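Local coordinates for protein-tyrosine-phosphatase PTP1 (Arabidopsis thaliana, PDB 6KRW) that removes phosphate from phosphotyrosine in proteins, acting on MAP kinases such as MPK6 and so modulating plant defence responses, at residues V282-M285 with D286-F289; A264-L267 with A268-V271; G36-A39 with N40-W43; A249-N252 with T253-I257; V216-I219 with L220-Y224. All coordinates share one frame; numbering follows the deposited sequence.

Contact 1: residues V282-M285 with D286-F289; sequences VQTM and DQYF
The backbone of 282-284 is irregular, with Thr284 extended just before helix 285-303 begins; from there Thr284 O takes the N-H of Tyr288 and Met285 O that of Phe289, the latter at 2.9 Å. Thr284 is the N-cap. Its OG1 sits between its own backbone N and carbonyl carbon (chi1 71°), and from there it accepts from Gln287 N at 3.0 Å, an acceptor for a first-turn N-H. Threonine suits the cap because its hydroxyl, one bond from CB, can fold back to the N-H three residues on. Gln287 answers in the other direction, being long enough to reach the N-H groups before the helix: its chain, extended beyond CG, runs obliquely across the threonine side chain and brings OE1 to Gln283 N (2.9 Å, nearly along the C=O axis) and, weakly, to Thr284 N at 3.4 Å. Thr284 and Gln287 thus form a capping box, set at the edge of the active site, where Gln283 probably binds substrate, as in related phosphatases. Gln287 NE2 donates to Gly208 O and to a citrate probably from the crystallisation liquor, while Gln283 NE2 turns back to Gly280 O. Apolar groups fill the flanks. Val282 CG1 lies 4.2 Å from Tyr288 CB, and the Tyr288 hydroxyl reaches Glu33 of helix 27-39. Met285 and Phe289 run side by side one helical turn apart.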
loop_
_atom_site.group_PDB
_atom_site.type_symbol
_atom_site.label_atom_id
_atom_site.label_comp_id
_atom_site.label_asym_id
_atom_site.label_seq_id
_atom_site.Cartn_x
_atom_site.Cartn_y
_atom_site.Cartn_z
ATOM N N VAL A 282 1.506 -9.692 2.819
ATOM C CA VAL A 282 1.962 -9.989 4.210
ATOM C C VAL A 282 2.924 -11.167 4.120
ATOM O O VAL A 282 2.487 -12.328 4.074
ATOM C CB VAL A 282 0.844 -10.180 5.254
ATOM C CG1 VAL A 282 1.427 -10.232 6.677
ATOM C CG2 VAL A 282 -0.178 -9.076 5.169
ATOM N N GLN A 283 4.229 -10.883 4.104
ATOM C CA GLN A 283 5.235 -11.914 3.775
ATOM C C GLN A 283 5.663 -12.766 4.967
ATOM O O GLN A 283 5.998 -13.940 4.738
ATOM C CB GLN A 283 6.419 -11.266 3.075
ATOM C CG GLN A 283 6.122 -10.967 1.624
ATOM C CD GLN A 283 6.327 -12.238 0.848
ATOM O OE1 GLN A 283 7.455 -12.696 0.682
ATOM N NE2 GLN A 283 5.224 -12.809 0.376
ATOM N N THR A 284 5.685 -12.232 6.176
ATOM C CA THR A 284 6.322 -13.000 7.278
ATOM C C THR A 284 5.418 -13.082 8.500
ATOM O O THR A 284 4.550 -12.243 8.663
ATOM C CB THR A 284 7.671 -12.391 7.680
ATOM O OG1 THR A 284 7.410 -11.164 8.351
ATOM C CG2 THR A 284 8.605 -12.146 6.514
ATOM N N MET A 285 5.714 -14.028 9.379
ATOM C CA MET A 285 4.923 -14.143 10.626
ATOM C C MET A 285 5.172 -12.903 11.501
ATOM O O MET A 285 4.222 -12.437 12.132
ATOM C CB MET A 285 5.279 -15.427 11.378
ATOM C CG MET A 285 4.409 -15.667 12.593
ATOM S SD MET A 285 4.810 -17.192 13.491
ATOM C CE MET A 285 4.155 -18.405 12.347
ATOM N N ASP A 286 6.389 -12.348 11.509
ATOM C CA ASP A 286 6.610 -11.094 12.265
ATOM C C ASP A 286 5.766 -9.951 11.691
ATOM O O ASP A 286 5.212 -9.169 12.484
ATOM C CB ASP A 286 8.094 -10.720 12.294
ATOM C CG ASP A 286 8.922 -11.565 13.234
ATOM O OD1 ASP A 286 8.339 -12.276 14.085
ATOM O OD2 ASP A 286 10.145 -11.498 13.112
ATOM N N GLN A 287 5.592 -9.889 10.366
ATOM C CA GLN A 287 4.738 -8.842 9.765
ATOM C C GLN A 287 3.287 -9.059 10.188
ATOM O O GLN A 287 2.607 -8.095 10.444
ATOM C CB GLN A 287 4.895 -8.814 8.244
ATOM C CG GLN A 287 6.195 -8.126 7.835
ATOM C CD GLN A 287 6.504 -8.277 6.370
ATOM O OE1 GLN A 287 5.748 -8.903 5.627
ATOM N NE2 GLN A 287 7.612 -7.702 5.926
ATOM N N TYR A 288 2.850 -10.321 10.253
ATOM C CA TYR A 288 1.465 -10.617 10.660
ATOM C C TYR A 288 1.252 -10.199 12.111
ATOM O O TYR A 288 0.259 -9.587 12.427
ATOM C CB TYR A 288 1.199 -12.104 10.394
ATOM C CG TYR A 288 -0.247 -12.491 10.523
ATOM C CD1 TYR A 288 -1.163 -12.096 9.561
ATOM C CD2 TYR A 288 -0.700 -13.208 11.604
ATOM C CE1 TYR A 288 -2.499 -12.432 9.668
ATOM C CE2 TYR A 288 -2.035 -13.574 11.705
ATOM C CZ TYR A 288 -2.941 -13.139 10.758
ATOM O OH TYR A 288 -4.275 -13.491 10.830
ATOM N N PHE A 289 2.221 -10.491 12.970
ATOM C CA PHE A 289 2.157 -10.038 14.388
ATOM C C PHE A 289 2.128 -8.507 14.434
ATOM O O PHE A 289 1.389 -7.925 15.244
ATOM C CB PHE A 289 3.327 -10.598 15.206
ATOM C CG PHE A 289 3.009 -11.908 15.872
ATOM C CD1 PHE A 289 2.441 -11.943 17.137
ATOM C CD2 PHE A 289 3.274 -13.106 15.237
ATOM C CE1 PHE A 289 2.160 -13.149 17.752
ATOM C CE2 PHE A 289 2.956 -14.316 15.847
ATOM C CZ PHE A 289 2.422 -14.336 17.109
#

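Contact 2: residues A264-L267 with A268-V271; sequences ALDL and AKTV
Thr270 OG1 is gripped by two waters, one 2.6 Å away, which donates to Ala264 O, and one 2.8 Å from OG1, which donates to Asp266 O. Arg256 NH1 of the neighbouring helix 242-259 is hydrogen-bonded to the same hydroxyl, which is how a buried threonine oxygen is kept satisfied. Through these waters the turn at 264-266 is tied to the first turn of the helix that follows it. Asp266 shapes that first turn. With CG swung anti to the backbone N (chi1 -171°), its carboxylate folds over the helix start, and OD1 accepts from Lys269 N at 3.0 Å; the donor comes from above the carboxylate plane, 64° out of it. A third water donates to Asp266 OD1 and accepts from Ala268 N at 2.9 Å, so a second N-H of the first turn is also served. Aspartate suits the place because its negative charge would be expected to interact well with the helix dipole. Lys269 crosses Asp266 at about a right angle, its CB 3.4 Å from Asp266 CG, yet its NZ is too far away for a salt bridge. On the buried side Leu267 CD1 meets Val271 CG2 at 4.3 Å; Leu267 packs on Cys291 and Tyr292, Val271 on Tyr288, of helix 285-303. An aspartate N-cap accepting from the residue three further on is a classic helix start, here that of helix 267-277.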
loop_
_atom_site.group_PDB
_atom_site.type_symbol
_atom_site.label_atom_id
_atom_site.label_comp_id
_atom_site.label_asym_id
_atom_site.label_seq_id
_atom_site.Cartn_x
_atom_site.Cartn_y
_atom_site.Cartn_z
ATOM N N ALA A 264 -14.094 -7.399 9.723
ATOM C CA ALA A 264 -12.720 -6.867 9.894
ATOM C C ALA A 264 -12.072 -7.461 11.154
ATOM O O ALA A 264 -10.832 -7.408 11.250
ATOM C CB ALA A 264 -12.727 -5.357 9.982
ATOM N N LEU A 265 -12.853 -8.069 12.053
ATOM C CA LEU A 265 -12.254 -8.717 13.244
ATOM C C LEU A 265 -11.486 -9.969 12.849
ATOM O O LEU A 265 -10.685 -10.441 13.652
ATOM C CB LEU A 265 -13.316 -9.018 14.300
ATOM C CG LEU A 265 -13.511 -7.905 15.328
ATOM C CD1 LEU A 265 -13.907 -6.590 14.687
ATOM C CD2 LEU A 265 -14.539 -8.319 16.353
ATOM N N ASP A 266 -11.735 -10.503 11.660
ATOM C CA ASP A 266 -11.018 -11.705 11.187
ATOM C C ASP A 266 -9.882 -11.237 10.284
ATOM O O ASP A 266 -10.039 -11.130 9.061
ATOM C CB ASP A 266 -12.020 -12.642 10.524
ATOM C CG ASP A 266 -11.467 -14.006 10.181
ATOM O OD1 ASP A 266 -10.261 -14.175 10.159
ATOM O OD2 ASP A 266 -12.274 -14.898 9.899
ATOM N N LEU A 267 -8.736 -10.959 10.916
ATOM C CA LEU A 267 -7.594 -10.460 10.127
ATOM C C LEU A 267 -7.093 -11.543 9.159
ATOM O O LEU A 267 -6.644 -11.215 8.050
ATOM C CB LEU A 267 -6.473 -10.005 11.077
ATOM C CG LEU A 267 -5.235 -9.467 10.383
ATOM C CD1 LEU A 267 -5.538 -8.213 9.592
ATOM C CD2 LEU A 267 -4.165 -9.192 11.406
ATOM N N ALA A 268 -7.179 -12.820 9.552
ATOM C CA ALA A 268 -6.720 -13.885 8.634
ATOM C C ALA A 268 -7.576 -13.862 7.355
ATOM O O ALA A 268 -7.028 -14.022 6.259
ATOM C CB ALA A 268 -6.792 -15.235 9.293
ATOM N N LYS A 269 -8.876 -13.652 7.513
ATOM C CA LYS A 269 -9.770 -13.558 6.333
ATOM C C LYS A 269 -9.408 -12.354 5.468
ATOM O O LYS A 269 -9.358 -12.448 4.230
ATOM C CB LYS A 269 -11.207 -13.502 6.828
ATOM C CG LYS A 269 -12.257 -13.573 5.740
ATOM C CD LYS A 269 -13.668 -13.549 6.302
ATOM C CE LYS A 269 -14.731 -13.936 5.304
ATOM N NZ LYS A 269 -14.947 -12.853 4.325
ATOM N N THR A 270 -9.072 -11.219 6.106
ATOM C CA THR A 270 -8.640 -10.038 5.335
ATOM C C THR A 270 -7.376 -10.348 4.550
ATOM O O THR A 270 -7.271 -9.969 3.386
ATOM C CB THR A 270 -8.443 -8.842 6.271
ATOM O OG1 THR A 270 -9.695 -8.525 6.858
ATOM C CG2 THR A 270 -7.874 -7.648 5.521
ATOM N N VAL A 271 -6.381 -10.938 5.224
ATOM C CA VAL A 271 -5.114 -11.240 4.519
ATOM C C VAL A 271 -5.369 -12.258 3.394
ATOM O O VAL A 271 -4.787 -12.130 2.342
ATOM C CB VAL A 271 -4.022 -11.673 5.508
ATOM C CG1 VAL A 271 -2.787 -12.149 4.772
ATOM C CG2 VAL A 271 -3.645 -10.512 6.439
HETATM O O HOH W 1 -9.130 -7.448 9.208
HETATM O O HOH W 2 -12.158 -9.955 6.941
HETATM O O HOH W 3 -8.221 -13.595 12.170
#

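Contact 3: residues G36-A39 with N40-W43; sequences GLQA and NRMW
Two flat groups of Arg41 and Gln38 meet with their planes only 25° apart, the Gln38 amide nitrogen NE2 lying over one face of the Arg41 guanidinium, 4.1 Å from NH1. At the edge of that guanidinium, and in its plane, sits the backbone oxygen Gln38 O. Trp43 offers one face of its indole to the arginine chain: Arg41 CG lies 3.6 Å above it, offset toward the rim, so the aliphatic part of the arginine covers the ring while the charged end turns to the helix. The turn of the arginine chain explains this. CG occupies the position between backbone N and carbonyl carbon (chi1 78°), and a second bend at chi3 folds NE back over the end of helix 27-39. NE then donates to Gln38 O at 3.0 Å, almost perfectly straight at 177°, while Arg41 N donates to the same oxygen at 3.2 Å from the opposite face of the carbonyl plane. Asn40, the first residue to leave helical angles, still donates its N-H to Gly36 O at 3.2 Å, with a weaker bond to Leu37 O. A water donates to Ala39 O (2.8 Å) and Arg41 O and weakly accepts from Trp43 NE1. The glutamine's own amide oxygen is held by Arg275 of helix 267-277, against which Leu37 also packs. The last carbonyls of a helix have no i+4 helical N-H to meet; here Arg41 supplies Gln38 O with a backbone and a side-chain N-H, and its positive charge would be expected to suit the partial negative charge of the helix C-terminus.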
loop_
_atom_site.group_PDB
_atom_site.type_symbol
_atom_site.label_atom_id
_atom_site.label_comp_id
_atom_site.label_asym_id
_atom_site.label_seq_id
_atom_site.Cartn_x
_atom_site.Cartn_y
_atom_site.Cartn_z
ATOM N N GLY A 36 -1.575 -21.289 8.906
ATOM C CA GLY A 36 -2.696 -21.727 8.051
ATOM C C GLY A 36 -2.719 -20.979 6.730
ATOM O O GLY A 36 -2.972 -21.586 5.675
ATOM N N LEU A 37 -2.514 -19.668 6.758
ATOM C CA LEU A 37 -2.440 -18.877 5.509
ATOM C C LEU A 37 -1.310 -19.411 4.634
ATOM O O LEU A 37 -1.494 -19.534 3.420
ATOM C CB LEU A 37 -2.205 -17.398 5.835
ATOM C CG LEU A 37 -3.400 -16.651 6.418
ATOM C CD1 LEU A 37 -2.972 -15.328 7.044
ATOM C CD2 LEU A 37 -4.473 -16.423 5.354
ATOM N N GLN A 38 -0.148 -19.695 5.213
ATOM C CA GLN A 38 0.988 -20.195 4.409
ATOM C C GLN A 38 0.661 -21.579 3.828
ATOM O O GLN A 38 1.051 -21.842 2.689
ATOM C CB GLN A 38 2.251 -20.221 5.269
ATOM C CG GLN A 38 2.726 -18.847 5.717
ATOM C CD GLN A 38 3.119 -17.981 4.552
ATOM O OE1 GLN A 38 2.261 -17.362 3.911
ATOM N NE2 GLN A 38 4.412 -17.923 4.280
ATOM N N ALA A 39 -0.056 -22.419 4.566
ATOM C CA ALA A 39 -0.443 -23.763 4.060
ATOM C C ALA A 39 -1.335 -23.619 2.823
ATOM O O ALA A 39 -1.298 -24.495 1.952
ATOM C CB ALA A 39 -1.118 -24.557 5.154
ATOM N N ASN A 40 -2.125 -22.554 2.759
ATOM C CA ASN A 40 -3.100 -22.312 1.667
ATOM C C ASN A 40 -2.521 -21.356 0.618
ATOM O O ASN A 40 -3.310 -20.740 -0.129
ATOM C CB ASN A 40 -4.424 -21.807 2.246
ATOM C CG ASN A 40 -5.177 -22.884 3.009
ATOM O OD1 ASN A 40 -5.211 -24.043 2.590
ATOM N ND2 ASN A 40 -5.791 -22.518 4.124
ATOM N N ARG A 41 -1.200 -21.237 0.529
ATOM C CA ARG A 41 -0.609 -20.290 -0.439
ATOM C C ARG A 41 -0.840 -20.723 -1.887
ATOM O O ARG A 41 -1.022 -21.940 -2.197
ATOM C CB ARG A 41 0.888 -20.127 -0.222
ATOM C CG ARG A 41 1.738 -21.253 -0.763
ATOM C CD ARG A 41 3.195 -21.011 -0.451
ATOM N NE ARG A 41 3.476 -21.308 0.949
ATOM C CZ ARG A 41 4.689 -21.377 1.484
ATOM N NH1 ARG A 41 4.819 -21.696 2.757
ATOM N NH2 ARG A 41 5.767 -21.125 0.756
ATOM N N MET A 42 -0.762 -19.734 -2.756
ATOM C CA MET A 42 -0.682 -19.944 -4.214
ATOM C C MET A 42 0.735 -20.352 -4.574
ATOM O O MET A 42 1.713 -19.767 -4.014
ATOM C CB MET A 42 -1.076 -18.662 -4.936
ATOM C CG MET A 42 -1.001 -18.761 -6.433
ATOM S SD MET A 42 -1.630 -17.292 -7.286
ATOM C CE MET A 42 -3.383 -17.398 -6.924
ATOM N N TRP A 43 0.884 -21.316 -5.457
ATOM C CA TRP A 43 2.205 -21.750 -5.936
ATOM C C TRP A 43 2.593 -20.998 -7.196
ATOM O O TRP A 43 1.748 -20.615 -7.981
ATOM C CB TRP A 43 2.243 -23.277 -6.078
ATOM C CG TRP A 43 1.891 -23.908 -4.778
ATOM C CD1 TRP A 43 0.698 -24.473 -4.412
ATOM C CD2 TRP A 43 2.723 -23.938 -3.611
ATOM N NE1 TRP A 43 0.736 -24.849 -3.097
ATOM C CE2 TRP A 43 1.975 -24.548 -2.586
ATOM C CE3 TRP A 43 4.038 -23.519 -3.347
ATOM C CZ2 TRP A 43 2.502 -24.746 -1.315
ATOM C CZ3 TRP A 43 4.560 -23.728 -2.091
ATOM C CH2 TRP A 43 3.797 -24.335 -1.093
HETATM O O HOH W 4 -1.581 -24.226 -0.838
#

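Contact 4: residues A249-N252 with T253-I257; sequences AIHN and TIQRI
Ala249 O takes two donors from Thr253: the backbone N at 2.9 Å and the hydroxyl OG1 at 2.7 Å, which reach it from opposite faces of its carbonyl plane. The hydroxyl can do so because it lies anti to the threonine's carbonyl carbon (chi1 -63°), beside the backbone N, and a threonine can thereby be buried in a helix without an outside partner for its proton. The i to i+4 ladder continues at Ile254, Gln255 and Arg256. Asn252 OD1 accepts from Arg256 NH1 at 2.9 Å, in the guanidinium plane, with the amide and guanidinium turned 43° apart; the other nitrogens are taken by Asp261, through NE, and Ser263, through NH2, and NH1 also meets Thr270. Asn252 ND2 goes to Thr97 OG1 and to a water 2.9 Å away, which donates in turn to Gln255 OE1. That oxygen also accepts from Ser104 N, and it stands at the edge of the His251 ring, 3.3 Å from CD2, with ring and amide planes 81° apart. His251 itself is bonded through ND1 to Tyr247 and through NE2 to Ser104. These residues belong to helix 242-259, which in this fold follows the phosphate-binding loop, and Ile250 and Ile254 make its apolar side against helices 214-223 and 285-303. The polar groups named here are each supplied with partners although all are buried, so the helix can hold an arginine in the interior, its charge probably balanced mainly by Asp261.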
loop_
_atom_site.group_PDB
_atom_site.type_symbol
_atom_site.label_atom_id
_atom_site.label_comp_id
_atom_site.label_asym_id
_atom_site.label_seq_id
_atom_site.Cartn_x
_atom_site.Cartn_y
_atom_site.Cartn_z
ATOM N N ALA A 249 -3.264 -3.889 5.399
ATOM C CA ALA A 249 -4.085 -4.645 6.366
ATOM C C ALA A 249 -4.440 -3.762 7.557
ATOM O O ALA A 249 -5.574 -3.796 8.063
ATOM C CB ALA A 249 -3.418 -5.921 6.779
ATOM N N ILE A 250 -3.469 -2.987 8.052
ATOM C CA ILE A 250 -3.747 -2.123 9.235
ATOM C C ILE A 250 -4.758 -1.046 8.840
ATOM O O ILE A 250 -5.774 -0.848 9.547
ATOM C CB ILE A 250 -2.426 -1.534 9.758
ATOM C CG1 ILE A 250 -1.466 -2.632 10.227
ATOM C CG2 ILE A 250 -2.704 -0.476 10.837
ATOM C CD1 ILE A 250 0.008 -2.182 10.329
ATOM N N HIS A 251 -4.496 -0.357 7.745
ATOM C CA HIS A 251 -5.358 0.749 7.273
ATOM C C HIS A 251 -6.773 0.240 6.991
ATOM O O HIS A 251 -7.762 0.818 7.462
ATOM C CB HIS A 251 -4.678 1.360 6.055
ATOM C CG HIS A 251 -5.350 2.526 5.439
ATOM N ND1 HIS A 251 -4.645 3.671 5.139
ATOM C CD2 HIS A 251 -6.615 2.747 5.026
ATOM C CE1 HIS A 251 -5.452 4.531 4.542
ATOM N NE2 HIS A 251 -6.665 4.005 4.486
ATOM N N ASN A 252 -6.847 -0.865 6.273
ATOM C CA ASN A 252 -8.158 -1.409 5.866
ATOM C C ASN A 252 -8.932 -1.908 7.088
ATOM O O ASN A 252 -10.166 -1.695 7.182
ATOM C CB ASN A 252 -7.892 -2.541 4.891
ATOM C CG ASN A 252 -9.158 -3.163 4.322
ATOM O OD1 ASN A 252 -9.436 -4.339 4.611
ATOM N ND2 ASN A 252 -9.889 -2.388 3.546
ATOM N N THR A 253 -8.254 -2.567 8.024
ATOM C CA THR A 253 -8.946 -3.127 9.196
ATOM C C THR A 253 -9.563 -1.990 10.002
ATOM O O THR A 253 -10.718 -2.087 10.440
ATOM C CB THR A 253 -8.004 -3.990 10.035
ATOM O OG1 THR A 253 -7.581 -5.111 9.229
ATOM C CG2 THR A 253 -8.667 -4.457 11.310
ATOM N N ILE A 254 -8.752 -0.979 10.325
ATOM C CA ILE A 254 -9.272 0.148 11.144
ATOM C C ILE A 254 -10.455 0.819 10.439
ATOM O O ILE A 254 -11.481 1.043 11.096
ATOM C CB ILE A 254 -8.129 1.119 11.476
ATOM C CG1 ILE A 254 -7.098 0.441 12.379
ATOM C CG2 ILE A 254 -8.677 2.417 12.049
ATOM C CD1 ILE A 254 -7.559 0.151 13.771
ATOM N N GLN A 255 -10.333 1.104 9.142
ATOM C CA GLN A 255 -11.452 1.770 8.425
ATOM C C GLN A 255 -12.702 0.903 8.482
ATOM O O GLN A 255 -13.809 1.448 8.612
ATOM C CB GLN A 255 -11.064 2.060 6.989
ATOM C CG GLN A 255 -10.118 3.228 6.879
ATOM C CD GLN A 255 -9.899 3.686 5.464
ATOM O OE1 GLN A 255 -9.864 2.866 4.544
ATOM N NE2 GLN A 255 -9.732 4.996 5.286
ATOM N N ARG A 256 -12.544 -0.397 8.288
ATOM C CA ARG A 256 -13.737 -1.278 8.251
ATOM C C ARG A 256 -14.374 -1.385 9.640
ATOM O O ARG A 256 -15.596 -1.431 9.725
ATOM C CB ARG A 256 -13.343 -2.631 7.659
ATOM C CG ARG A 256 -13.186 -2.569 6.144
ATOM C CD ARG A 256 -12.470 -3.772 5.590
ATOM N NE ARG A 256 -13.143 -5.024 5.925
ATOM C CZ ARG A 256 -12.521 -6.177 6.072
ATOM N NH1 ARG A 256 -11.230 -6.269 5.803
ATOM N NH2 ARG A 256 -13.219 -7.268 6.396
ATOM N N ILE A 257 -13.586 -1.387 10.714
ATOM C CA ILE A 257 -14.158 -1.354 12.085
ATOM C C ILE A 257 -14.970 -0.067 12.239
ATOM O O ILE A 257 -16.111 -0.130 12.712
ATOM C CB ILE A 257 -13.064 -1.484 13.151
ATOM C CG1 ILE A 257 -12.408 -2.862 13.101
ATOM C CG2 ILE A 257 -13.619 -1.158 14.535
ATOM C CD1 ILE A 257 -11.071 -2.917 13.836
HETATM O O HOH W 5 -9.163 0.432 3.316
#

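Contact 5: residues V216-I219 with L220-Y224; sequences VREI and LKRLY
Glu218 lies alongside Arg222 one helical turn on, both side chains pointing the same way, and its OE2 takes two nitrogens of the guanidinium side-on. This is an i to i+4 salt bridge on helix 214-223, a helix of the classical tyrosine phosphatase fold that packs against helices 242-259 and 285-303. Arg222 NE donates at 3.0 Å to the anti lone pair of OE2, and NH1 at 3.1 Å from above the carboxylate plane, 42° out of it; both donors keep OE2 near the guanidinium plane, although carboxylate and guanidinium are turned 51° apart. Glu218 has CG anti to the backbone N (chi1 -175°) and an extended chain beyond, which brings its carboxylate up beside the arginine. Its other oxygen, OE1, is bonded to Thr175, so both carboxylate oxygens are held. Elsewhere on the helix, Arg217 and Lys221 also run side by side, with NH1 and NZ 4.0 Å apart. Two like charges can sit so close because both are bound to the same acids, Asp301 and Glu298 of helix 285-303, which would be expected to neutralise them. On the buried side Leu220 faces His251, while Leu223 reaches strand 131-134 and Tyr247. Leucines and isoleucine suit this side, which packs into the interior. Backbone bonds run through the turn, among them Lys221 N to Arg217 O at 2.8 Å. Ile219 CG2 approaches Leu223 CD1 to 4.1 Å, one turn along the same side of the helix.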
loop_
_atom_site.group_PDB
_atom_site.type_symbol
_atom_site.label_atom_id
_atom_site.label_comp_id
_atom_site.label_asym_id
_atom_site.label_seq_id
_atom_site.Cartn_x
_atom_site.Cartn_y
_atom_site.Cartn_z
ATOM N N VAL A 216 4.231 3.925 11.617
ATOM C CA VAL A 216 3.213 3.351 10.689
ATOM C C VAL A 216 1.819 3.870 11.057
ATOM O O VAL A 216 1.041 4.242 10.149
ATOM C CB VAL A 216 3.309 1.825 10.715
ATOM C CG1 VAL A 216 2.134 1.238 9.951
ATOM C CG2 VAL A 216 4.589 1.350 10.085
ATOM N N ARG A 217 1.506 3.964 12.341
ATOM C CA ARG A 217 0.189 4.508 12.746
ATOM C C ARG A 217 0.090 5.997 12.404
ATOM O O ARG A 217 -1.019 6.451 12.108
ATOM C CB ARG A 217 -0.081 4.190 14.216
ATOM C CG ARG A 217 -0.389 2.718 14.434
ATOM C CD ARG A 217 -0.796 2.387 15.849
ATOM N NE ARG A 217 0.166 2.828 16.836
ATOM C CZ ARG A 217 0.019 3.869 17.643
ATOM N NH1 ARG A 217 -1.064 4.627 17.579
ATOM N NH2 ARG A 217 0.959 4.140 18.525
ATOM N N GLU A 218 1.192 6.751 12.440
ATOM C CA GLU A 218 1.097 8.165 12.020
ATOM C C GLU A 218 0.697 8.255 10.542
ATOM O O GLU A 218 -0.061 9.168 10.186
ATOM C CB GLU A 218 2.410 8.884 12.313
ATOM C CG GLU A 218 2.302 10.357 12.002
ATOM C CD GLU A 218 3.516 11.193 12.369
ATOM O OE1 GLU A 218 4.149 10.911 13.390
ATOM O OE2 GLU A 218 3.864 11.990 11.536
ATOM N N ILE A 219 1.190 7.351 9.699
ATOM C CA ILE A 219 0.750 7.362 8.271
ATOM C C ILE A 219 -0.776 7.221 8.237
ATOM O O ILE A 219 -1.443 8.018 7.578
ATOM C CB ILE A 219 1.427 6.242 7.476
ATOM C CG1 ILE A 219 2.951 6.348 7.492
ATOM C CG2 ILE A 219 0.861 6.180 6.053
ATOM C CD1 ILE A 219 3.665 5.176 6.869
ATOM N N LEU A 220 -1.318 6.258 8.977
ATOM C CA LEU A 220 -2.788 6.064 8.964
ATOM C C LEU A 220 -3.491 7.303 9.517
ATOM O O LEU A 220 -4.505 7.743 8.941
ATOM C CB LEU A 220 -3.133 4.811 9.776
ATOM C CG LEU A 220 -4.622 4.575 10.015
ATOM C CD1 LEU A 220 -5.370 4.472 8.682
ATOM C CD2 LEU A 220 -4.835 3.312 10.841
ATOM N N LYS A 221 -2.949 7.889 10.587
ATOM C CA LYS A 221 -3.589 9.080 11.187
ATOM C C LYS A 221 -3.624 10.232 10.176
ATOM O O LYS A 221 -4.661 10.941 10.116
ATOM C CB LYS A 221 -2.838 9.483 12.444
ATOM C CG LYS A 221 -2.988 8.509 13.597
ATOM C CD LYS A 221 -2.153 8.904 14.804
ATOM C CE LYS A 221 -2.152 7.844 15.889
ATOM N NZ LYS A 221 -3.500 7.641 16.474
ATOM N N ARG A 222 -2.565 10.397 9.387
ATOM C CA ARG A 222 -2.543 11.488 8.374
ATOM C C ARG A 222 -3.533 11.196 7.243
ATOM O O ARG A 222 -4.016 12.128 6.607
ATOM C CB ARG A 222 -1.125 11.678 7.841
ATOM C CG ARG A 222 -0.180 12.259 8.882
ATOM C CD ARG A 222 1.231 12.418 8.354
ATOM N NE ARG A 222 2.071 13.049 9.378
ATOM C CZ ARG A 222 2.075 14.333 9.668
ATOM N NH1 ARG A 222 2.867 14.787 10.634
ATOM N NH2 ARG A 222 1.286 15.152 8.995
ATOM N N LEU A 223 -3.855 9.922 7.024
ATOM C CA LEU A 223 -4.727 9.551 5.879
ATOM C C LEU A 223 -6.185 9.393 6.309
ATOM O O LEU A 223 -7.030 9.246 5.402
ATOM C CB LEU A 223 -4.195 8.273 5.232
ATOM C CG LEU A 223 -2.788 8.362 4.632
ATOM C CD1 LEU A 223 -2.452 7.071 3.888
ATOM C CD2 LEU A 223 -2.624 9.578 3.713
ATOM N N TYR A 224 -6.498 9.439 7.603
ATOM C CA TYR A 224 -7.918 9.366 8.037
ATOM C C TYR A 224 -8.746 10.434 7.315
ATOM O O TYR A 224 -9.930 10.155 6.989
ATOM C CB TYR A 224 -8.044 9.599 9.541
ATOM C CG TYR A 224 -7.715 8.432 10.445
ATOM C CD1 TYR A 224 -8.035 7.126 10.116
ATOM C CD2 TYR A 224 -7.137 8.651 11.687
ATOM C CE1 TYR A 224 -7.755 6.075 10.980
ATOM C CE2 TYR A 224 -6.848 7.613 12.558
ATOM C CZ TYR A 224 -7.163 6.316 12.207
ATOM O OH TYR A 224 -6.885 5.293 13.071
#

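How the contacts relate
The five contacts are each local, but they lie on neighbouring helices. Contacts 4 and 5 are buried, contacts 1 and 2 partly so, and contact 3 is on the surface. Contacts 1 and 2 are helix starts, using threonine and aspartate N-caps, whereas contact 3 is a helix end closed by an arginine; contact 4 lies within its helix and contact 5 spans most of a short one, both with side chains paired i to i+4. Contact 2 touches contact 4 through Thr270 and Arg256, and contact 1 through Tyr288. Leu37 of contact 3 packs on both 1 and 2. Contact 5 meets contact 4 at Leu220 and His251, yet lies about 30 Å, centre to centre, from contact 3.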